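Local coordinates for protein phosphoserine phosphatase RsbX (Bacillus subtilis, PDB 3W42) that dephosphorylates the stressosome protein RsbS and so acts as a negative regulator of sigma-B in the general stress response, at residues S23-S28 with K188-Y193; R77-M82 with G129-K134; S91-N96 with S149-H154. All coordinates share one frame; numbering follows the deposited sequence.

Overall arrangement
Contact 1 begins near the N terminus, at 23-28, and closes on 188-193 near the C terminus. It therefore encloses most of the chain, and contacts 2 and 3 both fall within that long loop. Helix 71-81 brings in the first half of contact 2, and strand 88-96 follows with the first half of contact 3. Their second halves come in the same order, 129-134 and then 149-154, so these two contacts cross. Contact 1 joins the two sheets at the manganese end. Contact 3 joins them through the core. Contact 2 ties an outer helix to a loop. Contacts 1 and 3 touch through neighbouring strands 191-198 and 150-154.

Contact 1 of 3, residues S23-S28 with K188-Y193; sequences SICGDS and KDDLTY
Asp27 and Asp190 both carry CG anti to their own carbonyl carbon, beside the backbone N, and both CB atoms point across the contact. The two side chains slide past each other in opposite directions, with their carboxylate planes 76° apart. Thr192 has OG1 anti to its carbonyl carbon as well, which brings the hydroxyl to the Asp27 carboxylate.

Two direct hydrogen bonds result. Thr192 OG1 donates to Asp27 OD2 at 2.7 Å; the acceptor uses its anti lone pair, away from Asp27 OD1. Asp27 OD2 also receives a bond from Thr155, and Thr192 OG1 has Gln16 as a further partner. This buried carboxylate is thus held at one oxygen by two hydroxyls. The second bond runs from Gly26 N to Asp190 OD2, 2.8 Å long and fairly straight at 161°. The donor comes from above the carboxylate plane, 48° out of it. The other oxygen, Asp190 OD1, accepts from the backbone N of Lys19. The Asp190 carboxylate is therefore held by segment 23-28 at one oxygen and by the loop after strand 10-17 at the other.

Cys25 SG lies against the Asp190 carboxylate, 3.8 Å from Asp190 CG. Across the segments, the nearest carboxylate oxygens of the two acids are Asp27 OD1 and Asp190 OD2, 4.5 Å apart. Two waters lie between the segments. One donates to Asp27 OD1 and to Asp190 O. The other lies 2.8 Å from Asp27 OD1 and 2.7 Å from Asp190 OD2.

One residue before Asp190, Asp189 binds manganese through OD2, together with Asp44 and Asp156. The side chain of Asp27 is about 4 Å from the ion. Such a cluster of aspartates and waters, at the end of two facing sheets, is characteristic of the metal centre of PPM-type (PP2C) phosphatases.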
loop_
_atom_site.group_PDB
_atom_site.type_symbol
_atom_site.label_atom_id
_atom_site.label_comp_id
_atom_site.label_asym_id
_atom_site.label_seq_id
_atom_site.Cartn_x
_atom_site.Cartn_y
_atom_site.Cartn_z
ATOM N N SER A 23 -19.805 -0.905 -9.325
ATOM C CA SER A 23 -19.256 0.047 -10.215
ATOM C C SER A 23 -18.119 0.895 -9.662
ATOM O O SER A 23 -17.155 1.117 -10.330
ATOM C CB SER A 23 -20.451 1.005 -10.601
ATOM O OG SER A 23 -19.918 1.975 -11.471
ATOM N N ILE A 24 -18.291 1.358 -8.428
ATOM C CA ILE A 24 -17.404 2.340 -7.788
ATOM C C ILE A 24 -16.508 1.614 -6.779
ATOM O O ILE A 24 -16.959 1.057 -5.821
ATOM C CB ILE A 24 -18.130 3.456 -7.108
ATOM C CG1 ILE A 24 -18.962 4.176 -8.192
ATOM C CG2 ILE A 24 -17.172 4.421 -6.415
ATOM C CD1 ILE A 24 -18.020 4.607 -9.542
ATOM N N CYS A 25 -15.177 1.704 -6.988
ATOM C CA CYS A 25 -14.196 1.089 -6.060
ATOM C C CYS A 25 -14.078 1.969 -4.841
ATOM O O CYS A 25 -13.979 3.205 -4.927
ATOM C CB CYS A 25 -12.896 0.966 -6.789
ATOM S SG CYS A 25 -11.699 -0.067 -5.924
ATOM N N GLY A 26 -14.057 1.356 -3.670
ATOM C CA GLY A 26 -13.776 2.073 -2.431
ATOM C C GLY A 26 -12.316 2.131 -2.049
ATOM O O GLY A 26 -11.999 2.877 -1.109
ATOM N N ASP A 27 -11.463 1.396 -2.731
ATOM C CA ASP A 27 -10.040 1.412 -2.506
ATOM C C ASP A 27 -9.410 2.482 -3.399
ATOM O O ASP A 27 -9.864 2.720 -4.519
ATOM C CB ASP A 27 -9.354 0.103 -2.867
ATOM C CG ASP A 27 -9.614 -1.138 -1.979
ATOM O OD1 ASP A 27 -10.302 -1.017 -0.960
ATOM O OD2 ASP A 27 -9.082 -2.212 -2.389
ATOM N N SER A 28 -8.298 3.048 -2.992
ATOM C CA SER A 28 -7.502 3.900 -3.857
ATOM C C SER A 28 -6.014 3.570 -3.644
ATOM O O SER A 28 -5.593 2.929 -2.670
ATOM C CB SER A 28 -7.845 5.406 -3.702
ATOM O OG SER A 28 -9.173 5.825 -3.924
ATOM N N LYS A 188 -14.886 -10.936 -3.585
ATOM C CA LYS A 188 -15.773 -10.680 -2.483
ATOM C C LYS A 188 -15.687 -9.216 -1.952
ATOM O O LYS A 188 -16.653 -8.680 -1.391
ATOM C CB LYS A 188 -15.455 -11.675 -1.390
ATOM C CG LYS A 188 -16.167 -11.511 -0.194
ATOM C CD LYS A 188 -16.404 -12.898 0.413
ATOM C CE LYS A 188 -16.366 -14.072 -0.653
ATOM N NZ LYS A 188 -17.053 -13.837 -1.994
ATOM N N ASP A 189 -14.561 -8.557 -2.108
ATOM C CA ASP A 189 -14.391 -7.176 -1.763
ATOM C C ASP A 189 -13.556 -6.553 -2.882
ATOM O O ASP A 189 -12.932 -7.263 -3.656
ATOM C CB ASP A 189 -13.632 -7.044 -0.405
ATOM C CG ASP A 189 -13.560 -5.623 0.159
ATOM O OD1 ASP A 189 -14.348 -4.749 -0.297
ATOM O OD2 ASP A 189 -12.747 -5.408 1.096
ATOM N N ASP A 190 -13.496 -5.210 -2.934
ATOM C CA ASP A 190 -12.449 -4.536 -3.663
ATOM C C ASP A 190 -11.096 -5.074 -3.226
ATOM O O ASP A 190 -10.877 -5.313 -2.020
ATOM C CB ASP A 190 -12.507 -3.048 -3.371
ATOM C CG ASP A 190 -13.844 -2.376 -3.769
ATOM O OD1 ASP A 190 -14.433 -2.782 -4.781
ATOM O OD2 ASP A 190 -14.210 -1.408 -3.083
ATOM N N LEU A 191 -10.218 -5.260 -4.179
ATOM C CA LEU A 191 -8.895 -5.861 -3.905
ATOM C C LEU A 191 -7.875 -5.011 -4.594
ATOM O O LEU A 191 -7.900 -4.871 -5.837
ATOM C CB LEU A 191 -8.892 -7.293 -4.431
ATOM C CG LEU A 191 -7.754 -8.204 -4.043
ATOM C CD1 LEU A 191 -8.106 -9.656 -4.350
ATOM C CD2 LEU A 191 -6.469 -7.856 -4.698
ATOM N N THR A 192 -6.920 -4.453 -3.822
ATOM C CA THR A 192 -5.822 -3.610 -4.301
ATOM C C THR A 192 -4.557 -4.082 -3.726
ATOM O O THR A 192 -4.474 -4.309 -2.503
ATOM C CB THR A 192 -6.075 -2.128 -3.939
ATOM O OG1 THR A 192 -7.341 -1.718 -4.406
ATOM C CG2 THR A 192 -5.039 -1.244 -4.537
ATOM N N TYR A 193 -3.513 -4.187 -4.552
ATOM C CA TYR A 193 -2.179 -4.407 -4.002
ATOM C C TYR A 193 -1.157 -3.713 -4.856
ATOM O O TYR A 193 -1.326 -3.510 -6.054
ATOM C CB TYR A 193 -1.840 -5.912 -3.796
ATOM C CG TYR A 193 -1.868 -6.801 -4.996
ATOM C CD1 TYR A 193 -0.825 -6.867 -5.893
ATOM C CD2 TYR A 193 -2.942 -7.646 -5.212
ATOM C CE1 TYR A 193 -0.870 -7.761 -6.976
ATOM C CE2 TYR A 193 -2.961 -8.537 -6.259
ATOM C CZ TYR A 193 -1.955 -8.591 -7.136
ATOM O OH TYR A 193 -2.024 -9.498 -8.178
HETATM O O HOH W 1 -10.740 -3.522 0.105
HETATM O O HOH W 2 -13.029 -0.636 -0.771
#

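Contact 2 of 3, residues R77-M82 with G129-K134; sequences RCNQAM and GYLSGK
Asn79, in the last turns of helix 71-81, clasps the backbone of loop segment 129-134. In the alpha-beta-beta-alpha sandwich of the PPM phosphatases, this joins an outer helix to the loop between strands 121-122 and 140-144.

The hydrogen bonds come from one amide. With CG anti to the backbone N (chi1 -167°), the Asn79 side chain swings over to the loop and uses both ends. Its ND2 donates to Lys134 O at 2.9 Å and 163°, and this acceptor lies nearly in the amide plane. Its OD1 accepts from Gly133 N at 3.0 Å, with the donor well above the carbonyl plane. The two bonds together fix the rotation of the amide. A water lies 2.8 Å from Asn79 OD1 and accepts from Ser132 N.

The loop has its own polar brace. Ser132 OG accepts from Lys134 N at 3.1 Å, forming an ST turn.

Apolar contacts lie on the inner side. Leu131 reaches Cys78 with its CD1 branch, 4.1 Å from Cys78 CB. Leu131 CB meets Met82 CG at 3.9 Å. Leu131 also touches Ala90 of strand 88-96, and Met82 packs on the neighbouring helix 49-65.

The backbones meet closely at Gly133. Its CA makes a CA-H...O contact with the helix carbonyl, Gly133 CA to Asn79 O, at 3.1 Å.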
loop_
_atom_site.group_PDB
_atom_site.type_symbol
_atom_site.label_atom_id
_atom_site.label_comp_id
_atom_site.label_asym_id
_atom_site.label_seq_id
_atom_site.Cartn_x
_atom_site.Cartn_y
_atom_site.Cartn_z
ATOM N N ARG A 77 -2.170 14.845 7.447
ATOM C CA ARG A 77 -3.013 15.560 6.526
ATOM C C ARG A 77 -4.201 14.702 6.103
ATOM O O ARG A 77 -5.325 15.197 5.932
ATOM C CB ARG A 77 -2.235 15.996 5.268
ATOM C CG ARG A 77 -1.160 17.022 5.518
ATOM C CD ARG A 77 -0.509 17.442 4.211
ATOM N NE ARG A 77 0.558 18.403 4.363
ATOM C CZ ARG A 77 0.411 19.720 4.379
ATOM N NH1 ARG A 77 -0.779 20.295 4.350
ATOM N NH2 ARG A 77 1.494 20.495 4.424
ATOM N N CYS A 78 -3.903 13.443 5.811
ATOM C CA CYS A 78 -4.958 12.491 5.457
ATOM C C CYS A 78 -5.992 12.376 6.566
ATOM O O CYS A 78 -7.201 12.453 6.303
ATOM C CB CYS A 78 -4.380 11.131 5.155
ATOM S SG CYS A 78 -3.372 11.090 3.631
ATOM N N ASN A 79 -5.530 12.262 7.821
ATOM C CA ASN A 79 -6.459 12.187 8.920
ATOM C C ASN A 79 -7.375 13.420 9.011
ATOM O O ASN A 79 -8.572 13.312 9.168
ATOM C CB ASN A 79 -5.668 12.047 10.217
ATOM C CG ASN A 79 -6.534 11.662 11.376
ATOM O OD1 ASN A 79 -7.395 10.833 11.263
ATOM N ND2 ASN A 79 -6.366 12.391 12.488
ATOM N N GLN A 80 -6.759 14.597 8.867
ATOM C CA GLN A 80 -7.601 15.825 8.908
ATOM C C GLN A 80 -8.622 15.889 7.802
ATOM O O GLN A 80 -9.750 16.347 8.021
ATOM C CB GLN A 80 -6.710 17.080 8.870
ATOM C CG GLN A 80 -5.925 17.228 10.207
ATOM C CD GLN A 80 -5.278 18.510 10.361
ATOM O OE1 GLN A 80 -5.840 19.551 10.002
ATOM N NE2 GLN A 80 -4.061 18.476 10.900
ATOM N N ALA A 81 -8.305 15.334 6.627
ATOM C CA ALA A 81 -9.251 15.290 5.514
ATOM C C ALA A 81 -10.416 14.297 5.756
ATOM O O ALA A 81 -11.402 14.382 5.071
ATOM C CB ALA A 81 -8.528 14.890 4.249
ATOM N N MET A 82 -10.276 13.403 6.726
ATOM C CA MET A 82 -11.321 12.446 7.016
ATOM C C MET A 82 -12.433 12.984 7.894
ATOM O O MET A 82 -13.495 12.375 8.005
ATOM C CB MET A 82 -10.766 11.155 7.625
ATOM C CG MET A 82 -9.787 10.428 6.741
ATOM S SD MET A 82 -10.430 9.865 5.149
ATOM C CE MET A 82 -9.838 11.181 4.056
ATOM N N GLY A 129 -8.326 0.588 14.420
ATOM C CA GLY A 129 -9.055 1.788 14.076
ATOM C C GLY A 129 -8.859 2.184 12.604
ATOM O O GLY A 129 -8.665 1.383 11.741
ATOM N N TYR A 130 -9.008 3.474 12.372
ATOM C CA TYR A 130 -8.959 4.023 11.032
ATOM C C TYR A 130 -8.674 5.498 11.111
ATOM O O TYR A 130 -8.749 6.093 12.203
ATOM C CB TYR A 130 -10.293 3.741 10.235
ATOM C CG TYR A 130 -11.514 4.375 10.781
ATOM C CD1 TYR A 130 -12.234 3.746 11.801
ATOM C CD2 TYR A 130 -12.000 5.566 10.259
ATOM C CE1 TYR A 130 -13.409 4.368 12.283
ATOM C CE2 TYR A 130 -13.135 6.140 10.745
ATOM C CZ TYR A 130 -13.833 5.567 11.764
ATOM O OH TYR A 130 -14.984 6.146 12.274
ATOM N N LEU A 131 -8.369 6.124 10.010
ATOM C CA LEU A 131 -8.223 7.554 9.955
ATOM C C LEU A 131 -9.609 8.151 9.896
ATOM O O LEU A 131 -10.332 8.046 8.912
ATOM C CB LEU A 131 -7.422 7.989 8.738
ATOM C CG LEU A 131 -5.996 7.461 8.648
ATOM C CD1 LEU A 131 -5.323 7.876 7.375
ATOM C CD2 LEU A 131 -5.117 7.873 9.837
ATOM N N SER A 132 -9.995 8.851 10.993
ATOM C CA SER A 132 -11.325 9.374 11.176
ATOM C C SER A 132 -11.399 10.893 11.258
ATOM O O SER A 132 -12.472 11.445 11.278
ATOM C CB SER A 132 -11.907 8.791 12.483
ATOM O OG SER A 132 -11.209 9.381 13.586
ATOM N N GLY A 133 -10.254 11.554 11.422
ATOM C CA GLY A 133 -10.244 12.987 11.722
ATOM C C GLY A 133 -10.055 13.283 13.187
ATOM O O GLY A 133 -9.851 14.383 13.543
ATOM N N LYS A 134 -10.203 12.299 14.034
ATOM C CA LYS A 134 -9.878 12.454 15.458
ATOM C C LYS A 134 -8.433 12.174 15.759
ATOM O O LYS A 134 -7.736 11.625 14.954
ATOM C CB LYS A 134 -10.694 11.476 16.222
ATOM C CG LYS A 134 -12.187 11.631 16.063
ATOM C CD LYS A 134 -12.969 11.251 17.319
ATOM C CE LYS A 134 -12.548 11.995 18.640
ATOM N NZ LYS A 134 -12.554 11.125 19.885
HETATM O O HOH W 3 -8.115 9.145 13.324
#

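Contact 3 of 3, residues S91-N96 with S149-H154; sequences SILKIN and SKFIIH
Ser91 OG is gripped by the hydroxyls of Ser106 and Tyr104, while Ser91 CB faces the other segment and meets Ile153 CG2 at 4.2 Å. The remaining contacts between the segments are apolar.

Leu93 is central. Its CG lies anti to the backbone N, and the CD2 branch extends over one face of the Phe151 ring. Leu93 CD2 is 4.1 Å from the centroid of the Phe151 ring and 25° off the ring normal, a CH-pi contact displaced toward the rim. The closest ring atom is Phe151 CE1, 3.8 Å from Leu93 CD2. Nearer the backbone of the same leucine, Leu93 CB meets Ile153 CD1 at 4.0 Å.

These residues belong to two different sheets. Strand 88-96 lies in the five-stranded sheet and strand 150-154 in the six-stranded one, and they pack face to face in the beta sandwich of the PPM fold. The segment axes approach to 9.0 Å, with 152° between their directions, so the strands run roughly antiparallel across the interface.

Ile95 comes to the far end of the ring obliquely, on the same side as Leu93, with Ile95 CD1 3.8 Å from Phe151 CE2. Phe151 has CG between its backbone N and carbonyl carbon (chi1 69°), which raises the ring toward strand 88-96, where Leu93 and Ile95 both meet it. Around this row, Phe112 of strand 111-115 touches Leu93 and Ile153. Cys40 and Val42 of strand 37-45 also cover Ile153.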
loop_
_atom_site.group_PDB
_atom_site.type_symbol
_atom_site.label_atom_id
_atom_site.label_comp_id
_atom_site.label_asym_id
_atom_site.label_seq_id
_atom_site.Cartn_x
_atom_site.Cartn_y
_atom_site.Cartn_z
ATOM N N SER A 91 -2.112 3.091 4.368
ATOM C CA SER A 91 -0.700 2.840 4.550
ATOM C C SER A 91 0.068 3.657 3.589
ATOM O O SER A 91 -0.277 3.770 2.399
ATOM C CB SER A 91 -0.381 1.395 4.325
ATOM O OG SER A 91 -1.104 0.611 5.293
ATOM N N ILE A 92 1.172 4.287 4.059
ATOM C CA ILE A 92 2.007 5.160 3.265
ATOM C C ILE A 92 3.466 4.732 3.417
ATOM O O ILE A 92 3.962 4.536 4.523
ATOM C CB ILE A 92 1.886 6.623 3.696
ATOM C CG1 ILE A 92 0.407 7.057 3.599
ATOM C CG2 ILE A 92 2.680 7.548 2.746
ATOM C CD1 ILE A 92 0.167 8.534 4.053
ATOM N N LEU A 93 4.144 4.534 2.282
ATOM C CA LEU A 93 5.512 4.057 2.192
ATOM C C LEU A 93 6.326 5.032 1.369
ATOM O O LEU A 93 5.944 5.379 0.246
ATOM C CB LEU A 93 5.524 2.695 1.528
ATOM C CG LEU A 93 6.876 2.046 1.247
ATOM C CD1 LEU A 93 7.634 1.738 2.538
ATOM C CD2 LEU A 93 6.738 0.797 0.411
ATOM N N LYS A 94 7.495 5.416 1.859
ATOM C CA LYS A 94 8.491 6.167 1.096
ATOM C C LYS A 94 9.786 5.385 1.087
ATOM O O LYS A 94 10.147 4.742 2.076
ATOM C CB LYS A 94 8.700 7.564 1.673
ATOM C CG LYS A 94 7.577 8.564 1.335
ATOM C CD LYS A 94 7.678 9.893 2.083
ATOM C CE LYS A 94 8.969 10.659 1.780
ATOM N NZ LYS A 94 8.963 11.334 0.503
ATOM N N ILE A 95 10.498 5.450 -0.026
ATOM C CA ILE A 95 11.775 4.764 -0.206
ATOM C C ILE A 95 12.777 5.729 -0.774
ATOM O O ILE A 95 12.518 6.396 -1.758
ATOM C CB ILE A 95 11.669 3.510 -1.069
ATOM C CG1 ILE A 95 10.544 2.599 -0.617
ATOM C CG2 ILE A 95 13.040 2.865 -1.135
ATOM C CD1 ILE A 95 10.325 1.326 -1.470
ATOM N N ASN A 96 13.973 5.789 -0.168
ATOM C CA ASN A 96 15.111 6.487 -0.744
ATOM C C ASN A 96 16.096 5.419 -1.280
ATOM O O ASN A 96 16.598 4.598 -0.508
ATOM C CB ASN A 96 15.803 7.380 0.330
ATOM C CG ASN A 96 16.944 8.092 -0.316
ATOM O OD1 ASN A 96 18.001 7.525 -0.559
ATOM N ND2 ASN A 96 16.715 9.396 -0.696
ATOM N N SER A 149 15.211 -7.222 -1.960
ATOM C CA SER A 149 13.969 -7.224 -1.190
ATOM C C SER A 149 12.753 -7.084 -2.065
ATOM O O SER A 149 12.793 -6.408 -3.098
ATOM C CB SER A 149 14.002 -6.106 -0.146
ATOM O OG SER A 149 15.032 -6.306 0.819
ATOM N N LYS A 150 11.660 -7.728 -1.654
ATOM C CA LYS A 150 10.398 -7.709 -2.373
ATOM C C LYS A 150 9.280 -7.380 -1.367
ATOM O O LYS A 150 9.322 -7.901 -0.240
ATOM C CB LYS A 150 10.114 -9.056 -3.039
ATOM C CG LYS A 150 11.042 -9.354 -4.178
ATOM C CD LYS A 150 11.086 -10.771 -4.685
ATOM C CE LYS A 150 11.994 -11.629 -3.801
ATOM N NZ LYS A 150 11.951 -13.029 -4.132
ATOM N N PHE A 151 8.305 -6.574 -1.742
ATOM C CA PHE A 151 7.288 -6.159 -0.823
ATOM C C PHE A 151 5.902 -6.168 -1.456
ATOM O O PHE A 151 5.770 -6.067 -2.689
ATOM C CB PHE A 151 7.576 -4.841 -0.148
ATOM C CG PHE A 151 7.524 -3.624 -1.056
ATOM C CD1 PHE A 151 6.325 -3.021 -1.341
ATOM C CD2 PHE A 151 8.676 -3.105 -1.620
ATOM C CE1 PHE A 151 6.307 -1.859 -2.226
ATOM C CE2 PHE A 151 8.612 -1.974 -2.455
ATOM C CZ PHE A 151 7.449 -1.365 -2.743
ATOM N N ILE A 152 4.898 -6.161 -0.615
ATOM C CA ILE A 152 3.517 -5.923 -0.994
ATOM C C ILE A 152 2.858 -5.011 0.001
ATOM O O ILE A 152 3.104 -5.124 1.226
ATOM C CB ILE A 152 2.751 -7.246 -1.142
ATOM C CG1 ILE A 152 1.346 -7.038 -1.763
ATOM C CG2 ILE A 152 2.630 -8.004 0.180
ATOM C CD1 ILE A 152 0.602 -8.345 -2.086
ATOM N N ILE A 153 1.980 -4.155 -0.466
ATOM C CA ILE A 153 0.992 -3.431 0.336
ATOM C C ILE A 153 -0.370 -3.828 -0.191
ATOM O O ILE A 153 -0.570 -3.737 -1.419
ATOM C CB ILE A 153 1.140 -1.903 0.253
ATOM C CG1 ILE A 153 2.547 -1.473 0.707
ATOM C CG2 ILE A 153 0.096 -1.213 1.089
ATOM C CD1 ILE A 153 2.845 0.022 0.370
ATOM N N HIS A 154 -1.304 -4.262 0.640
ATOM C CA HIS A 154 -2.601 -4.723 0.122
ATOM C C HIS A 154 -3.748 -4.390 1.029
ATOM O O HIS A 154 -3.626 -4.360 2.281
ATOM C CB HIS A 154 -2.560 -6.220 -0.151
ATOM C CG HIS A 154 -2.466 -7.115 1.034
ATOM N ND1 HIS A 154 -3.575 -7.476 1.770
ATOM C CD2 HIS A 154 -1.434 -7.781 1.623
ATOM C CE1 HIS A 154 -3.177 -8.316 2.747
ATOM N NE2 HIS A 154 -1.880 -8.519 2.670
#